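Local structure of nuclear and cytoplasmic polyadenylated RNA-binding protein PUB1 (Saccharomyces cerevisiae, 3MD1) at residues Glu16-Arg19 and Asn20-Asp24; Met34-Met37 and Gln38-Ser41; Asp55-Asn58 and Ala59-Ser62. The protein binds polyadenylated RNA, preferring poly(U), and T-rich single-stranded DNA, this chain being its second RNA recognition motif (RRM) domain. All blocks are in the same frame, centred on the assembly; numbering follows the deposited sequence. Where two conformers were deposited one is given.

Contact 1: residues Glu16-Arg19 and Asn20-Asp24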
ATOM      1  N   GLU A  16       1.622   7.811   7.642  1.00 12.63           N
ATOM      2  CA  GLU A  16       3.027   8.233   7.634  1.00 13.06           C
ATOM      3  C   GLU A  16       3.987   7.073   7.362  1.00 13.17           C
ATOM      4  O   GLU A  16       4.887   7.185   6.527  1.00 13.62           O
ATOM      5  CB  GLU A  16       3.390   8.933   8.947  1.00 12.89           C
ATOM      6  CG  GLU A  16       4.792   9.527   8.991  1.00 14.09           C
ATOM      7  CD  GLU A  16       5.154  10.047  10.370  0.60 14.95           C
ATOM      8  OE1 GLU A  16       6.359  10.209  10.650  0.60 15.51           O
ATOM      9  OE2 GLU A  16       4.231  10.292  11.177  0.60 15.38           O
ATOM     10  N   THR A  17       3.779   5.960   8.064  1.00 13.51           N
ATOM     11  CA  THR A  17       4.598   4.760   7.898  1.00 13.61           C
ATOM     12  C   THR A  17       4.494   4.182   6.481  1.00 13.60           C
ATOM     13  O   THR A  17       5.511   3.884   5.837  1.00 13.17           O
ATOM     14  CB  THR A  17       4.262   3.700   8.990  1.00 13.48           C
ATOM     15  OG1 THR A  17       4.501   4.271  10.290  1.00 14.50           O
ATOM     16  CG2 THR A  17       5.136   2.453   8.825  1.00 13.86           C
ATOM     17  N   LEU A  18       3.266   4.050   5.985  1.00 13.60           N
ATOM     18  CA  LEU A  18       3.044   3.517   4.642  1.00 13.34           C
ATOM     19  C   LEU A  18       3.668   4.419   3.571  1.00 14.13           C
ATOM     20  O   LEU A  18       4.391   3.942   2.695  1.00 14.21           O
ATOM     21  CB  LEU A  18       1.555   3.285   4.376  1.00 13.32           C
ATOM     22  CG  LEU A  18       1.241   2.795   2.957  1.00 11.78           C
ATOM     23  CD1 LEU A  18       1.789   1.377   2.690  1.00 12.70           C
ATOM     24  CD2 LEU A  18      -0.251   2.891   2.670  1.00 10.99           C
ATOM     25  N   ARG A  19       3.419   5.725   3.668  1.00 14.56           N
ATOM     26  CA  ARG A  19       3.982   6.690   2.709  1.00 15.34           C
ATOM     27  C   ARG A  19       5.499   6.674   2.675  1.00 15.76           C
ATOM     28  O   ARG A  19       6.091   6.693   1.597  1.00 15.97           O
ATOM     29  CB  ARG A  19       3.486   8.098   3.004  1.00 15.38           C
ATOM     30  CG  ARG A  19       2.046   8.298   2.615  1.00 15.81           C
ATOM     31  CD  ARG A  19       1.434   9.420   3.397  1.00 15.31           C
ATOM     32  NE  ARG A  19       0.017   9.537   3.088  1.00 16.28           N
ATOM     33  CZ  ARG A  19      -0.835  10.329   3.724  1.00 15.27           C
ATOM     34  NH1 ARG A  19      -0.421  11.087   4.737  1.00 15.60           N
ATOM     35  NH2 ARG A  19      -2.108  10.353   3.349  1.00 14.52           N
ATOM     36  N   ASN A  20       6.118   6.602   3.852  1.00 16.15           N
ATOM     37  CA  ASN A  20       7.580   6.552   3.964  1.00 16.80           C
ATOM     38  C   ASN A  20       8.184   5.341   3.245  1.00 16.22           C
ATOM     39  O   ASN A  20       9.317   5.405   2.753  1.00 16.50           O
ATOM     40  CB  ASN A  20       8.018   6.558   5.430  1.00 16.89           C
ATOM     41  CG  ASN A  20       8.010   7.953   6.054  1.00 18.88           C
ATOM     42  OD1 ASN A  20       7.810   8.966   5.373  1.00 20.89           O
ATOM     43  ND2 ASN A  20       8.234   8.007   7.361  1.00 20.07           N
ATOM     44  N   ALA A  21       7.418   4.247   3.182  1.00 15.92           N
ATOM     45  CA  ALA A  21       7.876   3.012   2.543  1.00 15.24           C
ATOM     46  C   ALA A  21       7.847   3.098   1.018  1.00 14.97           C
ATOM     47  O   ALA A  21       8.598   2.379   0.351  1.00 15.77           O
ATOM     48  CB  ALA A  21       7.066   1.827   3.034  1.00 15.70           C
ATOM     49  N   PHE A  22       7.019   3.988   0.467  1.00 14.07           N
ATOM     50  CA  PHE A  22       6.868   4.099  -0.998  1.00 14.07           C
ATOM     51  C   PHE A  22       7.208   5.451  -1.642  1.00 14.77           C
ATOM     52  O   PHE A  22       7.311   5.524  -2.872  1.00 13.98           O
ATOM     53  CB  PHE A  22       5.454   3.666  -1.423  1.00 13.87           C
ATOM     54  CG  PHE A  22       5.187   2.196  -1.228  1.00 12.11           C
ATOM     55  CD1 PHE A  22       4.725   1.718  -0.003  1.00 11.26           C
ATOM     56  CD2 PHE A  22       5.388   1.290  -2.276  1.00 10.37           C
ATOM     57  CE1 PHE A  22       4.469   0.356   0.190  1.00  9.45           C
ATOM     58  CE2 PHE A  22       5.145  -0.070  -2.094  1.00 10.25           C
ATOM     59  CZ  PHE A  22       4.675  -0.542  -0.854  1.00  9.49           C
ATOM     60  N   LYS A  23       7.350   6.488  -0.802  1.00 15.02           N
ATOM     61  CA  LYS A  23       7.567   7.908  -1.168  1.00 16.95           C
ATOM     62  C   LYS A  23       8.542   8.156  -2.324  1.00 16.83           C
ATOM     63  O   LYS A  23       8.328   9.037  -3.168  1.00 17.32           O
ATOM     64  CB  LYS A  23       8.125   8.672   0.051  1.00 17.27           C
ATOM     65  CG  LYS A  23       7.143   9.534   0.807  1.00 19.71           C
ATOM     66  CD  LYS A  23       7.808  10.807   1.342  1.00 21.20           C
ATOM     67  CE  LYS A  23       8.419  10.652   2.738  1.00 22.37           C
ATOM     68  NZ  LYS A  23       9.730   9.946   2.742  1.00 22.17           N
ATOM     69  N   ASP A  24       9.625   7.392  -2.346  1.00 17.28           N
ATOM     70  CA  ASP A  24      10.737   7.690  -3.241  1.00 17.32           C
ATOM     71  C   ASP A  24      10.752   6.903  -4.551  1.00 16.97           C
ATOM     72  O   ASP A  24      11.637   7.082  -5.387  1.00 16.97           O
ATOM     73  CB  ASP A  24      12.058   7.553  -2.485  1.00 17.92           C
ATOM     74  CG  ASP A  24      12.157   8.515  -1.311  1.00 19.06           C
ATOM     75  OD1 ASP A  24      11.898   9.727  -1.495  1.00 20.69           O
ATOM     76  OD2 ASP A  24      12.489   8.062  -0.197  1.00 20.01           O
TER

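Contact 2: residues Met34-Met37 and Gln38-Ser41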
ATOM      1  N   MET A  34      -6.212   2.041   4.946  1.00 10.21           N
ATOM      2  CA  MET A  34      -7.655   1.896   5.167  1.00 10.68           C
ATOM      3  C   MET A  34      -8.004   1.581   6.606  1.00 10.49           C
ATOM      4  O   MET A  34      -7.362   0.767   7.267  1.00 10.71           O
ATOM      5  CB  MET A  34      -8.251   0.826   4.255  1.00 10.92           C
ATOM      6  CG  MET A  34      -7.980   1.079   2.806  1.00 12.59           C
ATOM      7  SD  MET A  34      -8.527   2.719   2.353  1.00 18.16           S
ATOM      8  CE  MET A  34     -10.291   2.456   2.402  1.00 13.44           C
ATOM      9  N   TRP A  35      -9.046   2.234   7.098  1.00 11.23           N
ATOM     10  CA  TRP A  35      -9.490   1.992   8.464  1.00 10.85           C
ATOM     11  C   TRP A  35     -11.002   1.963   8.504  1.00 10.94           C
ATOM     12  O   TRP A  35     -11.676   2.526   7.625  1.00 10.15           O
ATOM     13  CB  TRP A  35      -8.938   3.034   9.438  1.00 11.35           C
ATOM     14  CG  TRP A  35      -9.201   4.465   9.046  1.00 10.94           C
ATOM     15  CD1 TRP A  35      -8.511   5.207   8.127  1.00 13.54           C
ATOM     16  CD2 TRP A  35     -10.188   5.332   9.604  1.00 12.44           C
ATOM     17  NE1 TRP A  35      -9.026   6.481   8.066  1.00 13.81           N
ATOM     18  CE2 TRP A  35     -10.060   6.583   8.959  1.00 11.62           C
ATOM     19  CE3 TRP A  35     -11.181   5.170  10.578  1.00 10.24           C
ATOM     20  CZ2 TRP A  35     -10.877   7.671   9.269  1.00 11.79           C
ATOM     21  CZ3 TRP A  35     -11.996   6.243  10.886  1.00 12.12           C
ATOM     22  CH2 TRP A  35     -11.844   7.479  10.222  1.00 12.76           C
ATOM     23  N   ASP A  36     -11.514   1.270   9.512  1.00 10.74           N
ATOM     24  CA  ASP A  36     -12.942   1.022   9.652  1.00 11.30           C
ATOM     25  C   ASP A  36     -13.613   2.264  10.246  1.00 11.41           C
ATOM     26  O   ASP A  36     -13.362   2.616  11.400  1.00 11.94           O
ATOM     27  CB  ASP A  36     -13.136  -0.186  10.563  1.00 11.52           C
ATOM     28  CG  ASP A  36     -14.591  -0.555  10.770  1.00 12.83           C
ATOM     29  OD1 ASP A  36     -15.480   0.320  10.742  1.00 14.29           O
ATOM     30  OD2 ASP A  36     -14.854  -1.758  10.974  1.00 15.80           O
ATOM     31  N   MET A  37     -14.458   2.928   9.470  1.00 11.58           N
ATOM     32  CA  MET A  37     -15.007   4.229   9.889  1.00 12.71           C
ATOM     33  C   MET A  37     -16.038   4.178  11.003  1.00 13.05           C
ATOM     34  O   MET A  37     -16.512   5.214  11.470  1.00 12.37           O
ATOM     35  CB  MET A  37     -15.523   5.008   8.689  1.00 12.93           C
ATOM     36  CG  MET A  37     -14.359   5.444   7.863  1.00 16.66           C
ATOM     37  SD  MET A  37     -14.790   6.566   6.560  1.00 22.13           S
ATOM     38  CE  MET A  37     -13.108   6.945   6.083  1.00 22.11           C
ATOM     39  N   GLN A  38     -16.339   2.965  11.446  1.00 13.87           N
ATOM     40  CA  GLN A  38     -17.167   2.759  12.624  1.00 14.58           C
ATOM     41  C   GLN A  38     -16.369   2.449  13.895  1.00 14.30           C
ATOM     42  O   GLN A  38     -16.930   2.489  14.996  1.00 14.42           O
ATOM     43  CB  GLN A  38     -18.196   1.673  12.344  1.00 15.26           C
ATOM     44  CG  GLN A  38     -19.252   2.111  11.346  1.00 17.48           C
ATOM     45  CD  GLN A  38     -20.337   1.077  11.158  1.00 20.55           C
ATOM     46  OE1 GLN A  38     -21.381   1.121  11.817  1.00 22.16           O
ATOM     47  NE2 GLN A  38     -20.094   0.128  10.258  1.00 21.27           N
ATOM     48  N   THR A  39     -15.075   2.137  13.752  1.00 13.46           N
ATOM     49  CA  THR A  39     -14.231   1.787  14.916  1.00 12.91           C
ATOM     50  C   THR A  39     -12.923   2.577  15.003  1.00 12.40           C
ATOM     51  O   THR A  39     -12.355   2.739  16.088  1.00 12.41           O
ATOM     52  CB  THR A  39     -13.869   0.281  14.931  1.00 13.24           C
ATOM     53  OG1 THR A  39     -12.952  -0.001  13.874  1.00 14.53           O
ATOM     54  CG2 THR A  39     -15.118  -0.581  14.760  1.00 13.55           C
ATOM     55  N   GLY A  40     -12.443   3.060  13.864  1.00 11.45           N
ATOM     56  CA  GLY A  40     -11.155   3.740  13.812  1.00 10.77           C
ATOM     57  C   GLY A  40      -9.993   2.789  13.601  1.00 10.04           C
ATOM     58  O   GLY A  40      -8.869   3.225  13.334  1.00 11.12           O
ATOM     59  N   SER A  41     -10.242   1.492  13.692  0.50  8.64           N
ATOM     60  CA  SER A  41      -9.132   0.551  13.617  0.50  7.81           C
ATOM     61  C   SER A  41      -8.734   0.262  12.182  0.50  7.13           C
ATOM     62  O   SER A  41      -9.582   0.124  11.302  0.50  5.34           O
ATOM     63  CB  SER A  41      -9.442  -0.736  14.369  0.50  7.92           C
ATOM     64  OG  SER A  41     -10.488  -1.447  13.750  0.50  9.24           O
TER

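Contact 3: residues Asp55-Asn58 and Ala59-Ser62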
ATOM      1  N   ASP A  55       5.998   2.095 -13.672  1.00 14.37           N
ATOM      2  CA  ASP A  55       6.554   2.482 -12.375  1.00 13.31           C
ATOM      3  C   ASP A  55       5.784   1.876 -11.188  1.00 12.71           C
ATOM      4  O   ASP A  55       6.389   1.446 -10.200  1.00 12.10           O
ATOM      5  CB  ASP A  55       6.622   4.010 -12.268  1.00 13.58           C
ATOM      6  CG  ASP A  55       7.732   4.615 -13.130  1.00 13.85           C
ATOM      7  OD1 ASP A  55       8.745   3.932 -13.378  1.00 15.39           O
ATOM      8  OD2 ASP A  55       7.603   5.782 -13.551  1.00 16.90           O
ATOM      9  N   ALA A  56       4.457   1.822 -11.284  1.00 12.15           N
ATOM     10  CA  ALA A  56       3.667   1.116 -10.277  1.00 11.25           C
ATOM     11  C   ALA A  56       4.034  -0.379 -10.259  1.00 10.40           C
ATOM     12  O   ALA A  56       4.216  -0.970  -9.194  1.00  9.30           O
ATOM     13  CB  ALA A  56       2.171   1.313 -10.527  1.00 11.15           C
ATOM     14  N   GLN A  57       4.165  -0.967 -11.446  1.00 10.00           N
ATOM     15  CA  GLN A  57       4.564  -2.370 -11.584  1.00  9.00           C
ATOM     16  C   GLN A  57       5.918  -2.631 -10.927  1.00  8.57           C
ATOM     17  O   GLN A  57       6.074  -3.584 -10.177  1.00  8.14           O
ATOM     18  CB  GLN A  57       4.604  -2.787 -13.067  1.00  9.51           C
ATOM     19  CG  GLN A  57       5.001  -4.265 -13.305  1.00 10.60           C
ATOM     20  CD  GLN A  57       3.891  -5.246 -12.962  1.00 12.91           C
ATOM     21  OE1 GLN A  57       2.766  -5.141 -13.465  1.00 14.45           O
ATOM     22  NE2 GLN A  57       4.201  -6.217 -12.108  1.00 13.77           N
ATOM     23  N   ASN A  58       6.893  -1.769 -11.201  1.00  7.26           N
ATOM     24  CA  ASN A  58       8.219  -1.955 -10.612  1.00  7.22           C
ATOM     25  C   ASN A  58       8.242  -1.775  -9.091  1.00  6.92           C
ATOM     26  O   ASN A  58       8.959  -2.487  -8.400  1.00  6.59           O
ATOM     27  CB  ASN A  58       9.241  -1.027 -11.260  1.00  7.03           C
ATOM     28  CG  ASN A  58       9.503  -1.370 -12.715  1.00  8.24           C
ATOM     29  OD1 ASN A  58       9.372  -2.523 -13.135  1.00  6.37           O
ATOM     30  ND2 ASN A  58       9.907  -0.363 -13.486  1.00  8.15           N
ATOM     31  N   ALA A  59       7.460  -0.827  -8.578  1.00  6.73           N
ATOM     32  CA  ALA A  59       7.410  -0.602  -7.134  1.00  6.80           C
ATOM     33  C   ALA A  59       6.796  -1.817  -6.451  1.00  6.30           C
ATOM     34  O   ALA A  59       7.280  -2.293  -5.418  1.00  5.43           O
ATOM     35  CB  ALA A  59       6.632   0.643  -6.819  1.00  7.02           C
ATOM     36  N   MET A  60       5.721  -2.324  -7.042  1.00  5.47           N
ATOM     37  CA  MET A  60       5.108  -3.557  -6.567  1.00  5.39           C
ATOM     38  C   MET A  60       6.134  -4.685  -6.503  1.00  5.75           C
ATOM     39  O   MET A  60       6.247  -5.372  -5.492  1.00  5.45           O
ATOM     40  CB  MET A  60       3.945  -3.956  -7.469  1.00  5.66           C
ATOM     41  CG  MET A  60       3.453  -5.370  -7.235  1.00  5.68           C
ATOM     42  SD  MET A  60       1.782  -5.706  -7.845  1.00  6.36           S
ATOM     43  CE  MET A  60       1.828  -4.989  -9.500  1.00  8.85           C
ATOM     44  N   ASP A  61       6.874  -4.881  -7.593  1.00  6.56           N
ATOM     45  CA  ASP A  61       7.778  -6.022  -7.668  1.00  6.84           C
ATOM     46  C   ASP A  61       8.956  -5.847  -6.710  1.00  6.55           C
ATOM     47  O   ASP A  61       9.387  -6.787  -6.050  1.00  6.39           O
ATOM     48  CB  ASP A  61       8.220  -6.287  -9.125  1.00  7.14           C
ATOM     49  CG  ASP A  61       7.049  -6.730 -10.012  1.00  8.68           C
ATOM     50  OD1 ASP A  61       6.107  -7.376  -9.489  1.00  8.77           O
ATOM     51  OD2 ASP A  61       7.058  -6.427 -11.234  1.00 10.09           O
ATOM     52  N   SER A  62       9.414  -4.613  -6.601  1.00  5.86           N
ATOM     53  CA  SER A  62      10.483  -4.255  -5.691  1.00  5.86           C
ATOM     54  C   SER A  62      10.148  -4.518  -4.221  1.00  6.11           C
ATOM     55  O   SER A  62      11.000  -4.976  -3.458  1.00  7.47           O
ATOM     56  CB  SER A  62      10.776  -2.769  -5.888  1.00  6.52           C
ATOM     57  OG  SER A  62      12.073  -2.455  -5.495  1.00  3.78           O
TER
HETATM   58  O   HOH W   1       8.943  -5.194 -12.565  1.00  9.33           O

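Contact 1: residues Glu16-Arg19 and Asn20-Asp24
L18 and F22 meet one helical turn apart, on the side of helix 15-22 that faces the sheet. The leucine methyl CD1 does the touching. It lies 3.8 Å from CE1 of F22, and the two side chains run at a slant to each other. CG of L18 is anti to the backbone N (chi1 177°), while CG of F22 stands beside its own N (chi1 -68°). With these torsions L18 CD1 comes to the CD1 and CE1 side of the ring. The carbonyl O of L18 sits at the edge of the F22 ring, in its plane, 3.5 Å from CD1 of F22. V33 packs on L18 and Y28 on F22, both from strand 28-35.

E16 and N20 occupy another side of the helix. They lie alongside each other and point the same way. Their carboxylate and amide planes are turned 85° apart. The touch is light: E16 CG is 4.1 Å from N20 ND2. The backbone bond beneath them, N20 N to E16 O, is 3.0 Å long.

R19 O accepts two backbone donors. K23 N comes nearly straight along the C=O of R19 to its O at 2.7 Å, and F22 N comes from above the carbonyl plane to R19 O at 3.1 Å. The R19 side chain leads away to the sheet, where NE donates to the carbonyl of G31.

This is the first helix of the RRM, with its buried side against the sheet. The chemistry is two-sided. L18 and F22 pack against strand 28-35, and R19 adds a polar link to it, while E16 and N20 remain exposed. The R19 carbonyl is gripped twice.

Contact 2: residues Met34-Met37 and Gln38-Ser41
The chain reverses between D36 and S41, closed by backbone bonds from T39 N and G40 N to D36 O and from D36 N to S41 O. The bond from D36 N to S41 O is nearly straight, 2.9 Å with 172° at the hydrogen. D36 O takes G40 N almost head-on at 2.7 Å and T39 N from above its carbonyl plane.

The D36 side chain works inside the turn. Its CG is anti to the backbone N (chi1 -179°), which brings D36 OD1 round to Q38 N at 2.9 Å. The N-H meets OD1 on the anti side, somewhat out of the carboxylate plane. This is an Asx turn, with the carboxylate holding the start of the loop. On the flank of D36, T39 OG1 lies 3.3 Å from D36 CB. A hydrogen bond between T39 OG1 and S41 OG is doubtful, because S41 has two conformers.

W35 meets G40 obliquely, W35 CE3 being 3.5 Å from G40 CA. One face of the W35 indole also carries M37 CG, 3.9 Å above the plane toward the rim. G40 has a positive phi, 88°, a backbone shape that suits glycine.

The turn projects from the domain at the end of outer strand 28-35. It is the loop after the second strand of the RRM and leads through the short strand 42-43 toward the third, 45-50. M34 bonds through its backbone to R43 and Y45, and its side chain lies on Y45 and F47 of strand 45-50. D36 OD2 also has a long, weak ion pair with R43.

Contact 3: residues Asp55-Asn58 and Ala59-Ser62
Q57 and D61 join one turn apart through a side-chain hydrogen bond, Q57 NE2 to D61 OD2, 3.0 Å. It is nearly straight, with 171° at the hydrogen. OD2 is met on its syn side, and it lies close to the plane of the Q57 amide. Amide and carboxylate are turned 38° apart. Q57 has CG anti to the backbone N and then bends at chi2 (75°), which swings NE2 along the helix toward D61. The methyl CE of M60 rests 3.7 Å from Q57 NE2, so the same amide has an apolar neighbour as well.

A water adds to this arrangement. It donates to D61 OD2 at 2.6 Å and to N58 OD1 at 2.8 Å. OD2 therefore takes one bond from Q57 and one from the water. This pairing would probably ease its negative charge. The bridge also ties N58 to D61 on the exposed side.

Beneath the side chains run regular i to i+4 backbone bonds. A59 N reaches D55 O, M60 N reaches A56 O, D61 N reaches Q57 O and S62 N reaches N58 O. They fix the spacing that brings Q57 and D61 within one turn.

Farther out, S52 OG accepts from D55 N, and D55 OD2 bonds to S27 OG. The buried side faces the sheet: A56 and A59 lie on F50, M60 lies on L4, I75 and W77, and Q57 also touches W77. Small and apolar residues turned to the sheet, with exposed polar residues such as N58, D61 and S62 on the other side, are typical of the second helix of the RRM fold, packed on the back of its beta sheet.

Following the chain from the N terminus, the contacts come in series; none nests or crosses. Contact 1 lies within helix 15-22, which follows strand 2-7 and is the first helix of the RRM. This helix lies on strand 28-35, which comes next, and contact 2 closes the loop at the far end of that strand, before strands 42-43 and 45-50. Contact 3 lies within helix 53-63, the second helix, which packs on strands 2-7, 45-50 and 71-77. Contacts 1 and 3 come near without touching. Contacts 2 and 3 lie on opposite sides of the chain's centre, their own centres about 28 Å apart. Only contact 2 closes a loop.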